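Local structure of lovastatin nonaketide synthase, polyketide synthase component (Aspergillus terreus, 7CPX) at residues C1877-L1891 / V1940-V1952. The protein builds the polyketide dihydromonacolin L, the precursor of lovastatin, from nine malonyl-CoA units as a homodimeric megasynthase working with the partner protein lovC. The protein carries 2 engineered substitutions. Numbering follows the deposited sequence.
Sequences CPHALRVQALGFFYL and VTVLAAAVLAETV. Engineered in segment 1877-1891: Gln-1884 (natural residue Gly), Ala-1885 (natural residue Gln).
Leu-1881 of strand 1880-1883 lies across from Ala-1945 of helix 1940-1952, where the strand and helix axes approach to 7.6 Å and run in roughly the same direction, at 36°. No hydrogen bond links the segments; side chains pack on side chains and, at Leu-1948, on the strand backbone as well. Leu-1881 points its CB at the helix, and its CD2 meets the methyls of two successive helix residues: CD2 to CB of Ala-1945 is 3.7 Å and to CB of Ala-1944 4.0 Å. Thr-1941 divides its two branches. Its CG2 faces Leu-1881 and the sulfur of Cys-1877, at 3.4 Å from SG, whereas OG1 lies beside Leu-1891 and is hydrogen-bonded to Ser-1937 O, one turn back in the same helix, which satisfies this buried hydroxyl. Leu-1891 also crosses Val-1940 at about a right angle, its CD2 3.5 Å from CG1.

The strand belongs to a β-hairpin: Leu-1881 and Phe-1889 exchange both backbone hydrogen bonds, as a hydrogen-bonded antiparallel pair does. Helix 1935-1953 leads on in the chain to strand 1964-1968 of a five-stranded parallel sheet, an order consistent with a medium-chain-reductase fold, probably that of an enoylreductase-like region.

Toward the helix C-terminus, Leu-1948 has CG anti to the backbone N (chi1 -178°), which carries CD2 against the aliphatic part of Arg-1882 and the backbone N atoms of Gln-1884 and Ala-1885, both engineered residues. CD2 of Leu-1948 lies 3.4 Å from CG of Arg-1882. The Arg-1882 chain is extended from CG to NE (chi2 -175°) and crosses Leu-1948, setting one guanidinium face against Val-1952, whose CG1 stands 4.2 Å above the plane. Arg-1882 also packs on Gly-2055 of the second subunit.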
loop_
_atom_site.group_PDB
_atom_site.type_symbol
_atom_site.label_atom_id
_atom_site.label_comp_id
_atom_site.label_asym_id
_atom_site.label_seq_id
_atom_site.Cartn_x
_atom_site.Cartn_y
_atom_site.Cartn_z
ATOM N N CYS A 1877 44.692 -13.548 -16.055
ATOM C CA CYS A 1877 43.484 -12.764 -16.276
ATOM C C CYS A 1877 42.384 -13.239 -15.330
ATOM O O CYS A 1877 42.060 -14.431 -15.320
ATOM C CB CYS A 1877 43.016 -12.887 -17.721
ATOM S SG CYS A 1877 41.505 -11.968 -18.074
ATOM N N PRO A 1878 41.794 -12.352 -14.523
ATOM C CA PRO A 1878 40.786 -12.817 -13.554
ATOM C C PRO A 1878 39.618 -13.543 -14.194
ATOM O O PRO A 1878 39.112 -14.514 -13.619
ATOM C CB PRO A 1878 40.324 -11.523 -12.870
ATOM C CG PRO A 1878 41.330 -10.489 -13.215
ATOM C CD PRO A 1878 41.946 -10.888 -14.508
ATOM N N HIS A 1879 39.175 -13.099 -15.365
ATOM C CA HIS A 1879 37.992 -13.638 -16.018
ATOM C C HIS A 1879 38.389 -14.644 -17.088
ATOM O O HIS A 1879 39.355 -14.435 -17.828
ATOM C CB HIS A 1879 37.171 -12.512 -16.643
ATOM C CG HIS A 1879 37.166 -11.253 -15.833
ATOM N ND1 HIS A 1879 36.373 -11.089 -14.719
ATOM C CD2 HIS A 1879 37.863 -10.101 -15.973
ATOM C CE1 HIS A 1879 36.580 -9.889 -14.207
ATOM N NE2 HIS A 1879 37.479 -9.270 -14.950
ATOM N N ALA A 1880 37.639 -15.739 -17.164
ATOM C CA ALA A 1880 37.871 -16.747 -18.187
ATOM C C ALA A 1880 37.290 -16.278 -19.513
ATOM O O ALA A 1880 36.170 -15.761 -19.561
ATOM C CB ALA A 1880 37.247 -18.082 -17.783
ATOM N N LEU A 1881 38.051 -16.463 -20.585
ATOM C CA LEU A 1881 37.646 -16.032 -21.914
ATOM C C LEU A 1881 37.246 -17.230 -22.763
ATOM O O LEU A 1881 37.951 -18.242 -22.802
ATOM C CB LEU A 1881 38.771 -15.262 -22.604
ATOM C CG LEU A 1881 38.934 -13.809 -22.161
ATOM C CD1 LEU A 1881 39.392 -13.728 -20.716
ATOM C CD2 LEU A 1881 39.905 -13.093 -23.071
ATOM N N ARG A 1882 36.110 -17.104 -23.440
ATOM C CA ARG A 1882 35.668 -18.144 -24.355
ATOM C C ARG A 1882 36.652 -18.269 -25.511
ATOM O O ARG A 1882 37.163 -17.269 -26.023
ATOM C CB ARG A 1882 34.268 -17.827 -24.876
ATOM C CG ARG A 1882 33.631 -18.937 -25.691
ATOM C CD ARG A 1882 32.297 -18.492 -26.263
ATOM N NE ARG A 1882 31.632 -19.557 -27.006
ATOM C CZ ARG A 1882 30.499 -19.406 -27.679
ATOM N NH1 ARG A 1882 29.875 -18.240 -27.730
ATOM N NH2 ARG A 1882 29.980 -20.450 -28.317
ATOM N N VAL A 1883 36.921 -19.506 -25.916
ATOM C CA VAL A 1883 37.939 -19.806 -26.917
ATOM C C VAL A 1883 37.312 -20.691 -27.986
ATOM O O VAL A 1883 37.103 -21.891 -27.765
ATOM C CB VAL A 1883 39.166 -20.481 -26.292
ATOM C CG1 VAL A 1883 40.060 -21.059 -27.371
ATOM C CG2 VAL A 1883 39.929 -19.483 -25.438
ATOM N N GLN A 1884 37.018 -20.097 -29.143
ATOM C CA GLN A 1884 36.519 -20.806 -30.323
ATOM C C GLN A 1884 35.546 -21.919 -29.942
ATOM O O GLN A 1884 35.635 -23.054 -30.415
ATOM C CB GLN A 1884 37.676 -21.357 -31.157
ATOM C CG GLN A 1884 38.604 -22.301 -30.406
ATOM C CD GLN A 1884 39.243 -23.330 -31.317
ATOM O OE1 GLN A 1884 40.463 -23.358 -31.484
ATOM N NE2 GLN A 1884 38.420 -24.188 -31.909
ATOM N N ALA A 1885 34.604 -21.581 -29.061
ATOM C CA ALA A 1885 33.538 -22.499 -28.677
ATOM C C ALA A 1885 34.064 -23.737 -27.957
ATOM O O ALA A 1885 33.291 -24.650 -27.649
ATOM C CB ALA A 1885 32.731 -22.919 -29.909
ATOM N N LEU A 1886 35.370 -23.787 -27.683
ATOM C CA LEU A 1886 35.917 -24.913 -26.934
ATOM C C LEU A 1886 35.548 -24.829 -25.462
ATOM O O LEU A 1886 35.451 -25.861 -24.787
ATOM C CB LEU A 1886 37.437 -24.964 -27.088
ATOM C CG LEU A 1886 37.973 -25.369 -28.460
ATOM C CD1 LEU A 1886 39.479 -25.174 -28.511
ATOM C CD2 LEU A 1886 37.609 -26.808 -28.786
ATOM N N GLY A 1887 35.339 -23.627 -24.954
ATOM C CA GLY A 1887 35.037 -23.417 -23.558
ATOM C C GLY A 1887 35.629 -22.101 -23.098
ATOM O O GLY A 1887 36.083 -21.299 -23.907
ATOM N N PHE A 1888 35.623 -21.907 -21.783
ATOM C CA PHE A 1888 36.153 -20.702 -21.164
ATOM C C PHE A 1888 37.453 -21.037 -20.454
ATOM O O PHE A 1888 37.500 -21.962 -19.636
ATOM C CB PHE A 1888 35.149 -20.101 -20.180
ATOM C CG PHE A 1888 33.953 -19.486 -20.838
ATOM C CD1 PHE A 1888 32.907 -20.276 -21.277
ATOM C CD2 PHE A 1888 33.872 -18.117 -21.016
ATOM C CE1 PHE A 1888 31.804 -19.712 -21.883
ATOM C CE2 PHE A 1888 32.771 -17.546 -21.617
ATOM C CZ PHE A 1888 31.735 -18.345 -22.055
ATOM N N PHE A 1889 38.502 -20.285 -20.769
ATOM C CA PHE A 1889 39.824 -20.501 -20.203
ATOM C C PHE A 1889 40.378 -19.177 -19.703
ATOM O O PHE A 1889 40.207 -18.140 -20.349
ATOM C CB PHE A 1889 40.777 -21.103 -21.236
ATOM C CG PHE A 1889 40.245 -22.335 -21.908
ATOM C CD1 PHE A 1889 39.421 -22.233 -23.015
ATOM C CD2 PHE A 1889 40.572 -23.593 -21.437
ATOM C CE1 PHE A 1889 38.930 -23.363 -23.637
ATOM C CE2 PHE A 1889 40.085 -24.727 -22.054
ATOM C CZ PHE A 1889 39.262 -24.612 -23.157
ATOM N N TYR A 1890 41.044 -19.220 -18.555
ATOM C CA TYR A 1890 41.687 -18.043 -17.993
ATOM C C TYR A 1890 43.064 -17.878 -18.619
ATOM O O TYR A 1890 43.870 -18.810 -18.608
ATOM C CB TYR A 1890 41.821 -18.168 -16.477
ATOM C CG TYR A 1890 40.513 -18.294 -15.735
ATOM C CD1 TYR A 1890 39.814 -17.169 -15.325
ATOM C CD2 TYR A 1890 39.991 -19.539 -15.418
ATOM C CE1 TYR A 1890 38.626 -17.280 -14.633
ATOM C CE2 TYR A 1890 38.803 -19.660 -14.726
ATOM C CZ TYR A 1890 38.123 -18.528 -14.336
ATOM O OH TYR A 1890 36.937 -18.646 -13.649
ATOM N N LEU A 1891 43.337 -16.697 -19.157
ATOM C CA LEU A 1891 44.644 -16.436 -19.742
ATOM C C LEU A 1891 45.656 -16.259 -18.618
ATOM O O LEU A 1891 45.515 -15.355 -17.787
ATOM C CB LEU A 1891 44.594 -15.201 -20.636
ATOM C CG LEU A 1891 45.820 -14.905 -21.509
ATOM C CD1 LEU A 1891 46.979 -14.356 -20.691
ATOM C CD2 LEU A 1891 46.252 -16.151 -22.267
ATOM N N VAL A 1940 47.464 -10.831 -24.723
ATOM C CA VAL A 1940 47.035 -12.149 -25.176
ATOM C C VAL A 1940 45.586 -12.401 -24.780
ATOM O O VAL A 1940 44.830 -13.032 -25.522
ATOM C CB VAL A 1940 47.974 -13.243 -24.635
ATOM C CG1 VAL A 1940 47.513 -14.608 -25.108
ATOM C CG2 VAL A 1940 49.399 -12.994 -25.100
ATOM N N THR A 1941 45.173 -11.909 -23.611
ATOM C CA THR A 1941 43.772 -12.005 -23.214
ATOM C C THR A 1941 42.885 -11.231 -24.180
ATOM O O THR A 1941 41.842 -11.726 -24.634
ATOM C CB THR A 1941 43.609 -11.464 -21.793
ATOM O OG1 THR A 1941 44.425 -12.223 -20.892
ATOM C CG2 THR A 1941 42.159 -11.523 -21.339
ATOM N N VAL A 1942 43.288 -10.000 -24.494
ATOM C CA VAL A 1942 42.520 -9.176 -25.415
ATOM C C VAL A 1942 42.369 -9.884 -26.751
ATOM O O VAL A 1942 41.287 -9.897 -27.349
ATOM C CB VAL A 1942 43.193 -7.802 -25.576
ATOM C CG1 VAL A 1942 42.703 -7.127 -26.834
ATOM C CG2 VAL A 1942 42.923 -6.935 -24.359
ATOM N N LEU A 1943 43.451 -10.489 -27.237
ATOM C CA LEU A 1943 43.389 -11.145 -28.535
ATOM C C LEU A 1943 42.626 -12.456 -28.478
ATOM O O LEU A 1943 42.006 -12.839 -29.470
ATOM C CB LEU A 1943 44.792 -11.382 -29.087
ATOM C CG LEU A 1943 45.421 -10.216 -29.850
ATOM C CD1 LEU A 1943 44.525 -9.757 -30.994
ATOM C CD2 LEU A 1943 45.732 -9.060 -28.923
ATOM N N ALA A 1944 42.642 -13.152 -27.343
ATOM C CA ALA A 1944 41.777 -14.316 -27.198
ATOM C C ALA A 1944 40.320 -13.905 -27.335
ATOM O O ALA A 1944 39.549 -14.529 -28.076
ATOM C CB ALA A 1944 42.026 -14.992 -25.851
ATOM N N ALA A 1945 39.935 -12.825 -26.651
ATOM C CA ALA A 1945 38.562 -12.341 -26.763
ATOM C C ALA A 1945 38.243 -11.917 -28.192
ATOM O O ALA A 1945 37.172 -12.242 -28.723
ATOM C CB ALA A 1945 38.335 -11.177 -25.799
ATOM N N ALA A 1946 39.162 -11.193 -28.832
ATOM C CA ALA A 1946 38.916 -10.708 -30.185
ATOM C C ALA A 1946 38.792 -11.859 -31.175
ATOM O O ALA A 1946 37.906 -11.852 -32.037
ATOM C CB ALA A 1946 40.033 -9.755 -30.609
ATOM N N VAL A 1947 39.674 -12.854 -31.071
ATOM C CA VAL A 1947 39.620 -13.993 -31.977
ATOM C C VAL A 1947 38.354 -14.798 -31.736
ATOM O O VAL A 1947 37.750 -15.320 -32.677
ATOM C CB VAL A 1947 40.882 -14.859 -31.822
ATOM C CG1 VAL A 1947 40.747 -16.139 -32.629
ATOM C CG2 VAL A 1947 42.110 -14.082 -32.264
ATOM N N LEU A 1948 37.927 -14.911 -30.477
ATOM C CA LEU A 1948 36.651 -15.556 -30.196
ATOM C C LEU A 1948 35.517 -14.823 -30.899
ATOM O O LEU A 1948 34.664 -15.442 -31.548
ATOM C CB LEU A 1948 36.417 -15.594 -28.684
ATOM C CG LEU A 1948 35.160 -16.270 -28.121
ATOM C CD1 LEU A 1948 33.877 -15.525 -28.478
ATOM C CD2 LEU A 1948 35.071 -17.724 -28.561
ATOM N N ALA A 1949 35.496 -13.494 -30.782
ATOM C CA ALA A 1949 34.435 -12.718 -31.414
ATOM C C ALA A 1949 34.449 -12.903 -32.924
ATOM O O ALA A 1949 33.394 -13.061 -33.550
ATOM C CB ALA A 1949 34.582 -11.240 -31.053
ATOM N N GLU A 1950 35.638 -12.887 -33.528
ATOM C CA GLU A 1950 35.736 -13.028 -34.977
ATOM C C GLU A 1950 35.371 -14.433 -35.438
ATOM O O GLU A 1950 34.816 -14.598 -36.529
ATOM C CB GLU A 1950 37.150 -12.679 -35.445
ATOM C CG GLU A 1950 37.588 -11.264 -35.111
ATOM C CD GLU A 1950 36.742 -10.213 -35.792
ATOM O OE1 GLU A 1950 36.204 -10.494 -36.882
ATOM O OE2 GLU A 1950 36.612 -9.104 -35.234
ATOM N N THR A 1951 35.666 -15.451 -34.628
ATOM C CA THR A 1951 35.514 -16.831 -35.072
ATOM C C THR A 1951 34.093 -17.336 -34.860
ATOM O O THR A 1951 33.493 -17.915 -35.773
ATOM C CB THR A 1951 36.511 -17.727 -34.334
ATOM O OG1 THR A 1951 37.839 -17.220 -34.517
ATOM C CG2 THR A 1951 36.441 -19.157 -34.853
ATOM N N VAL A 1952 33.535 -17.130 -33.664
ATOM C CA VAL A 1952 32.201 -17.655 -33.385
ATOM C C VAL A 1952 31.183 -17.064 -34.347
ATOM O O VAL A 1952 30.158 -17.690 -34.642
ATOM C CB VAL A 1952 31.806 -17.381 -31.920
ATOM C CG1 VAL A 1952 32.821 -17.998 -30.968
ATOM C CG2 VAL A 1952 31.660 -15.885 -31.677
#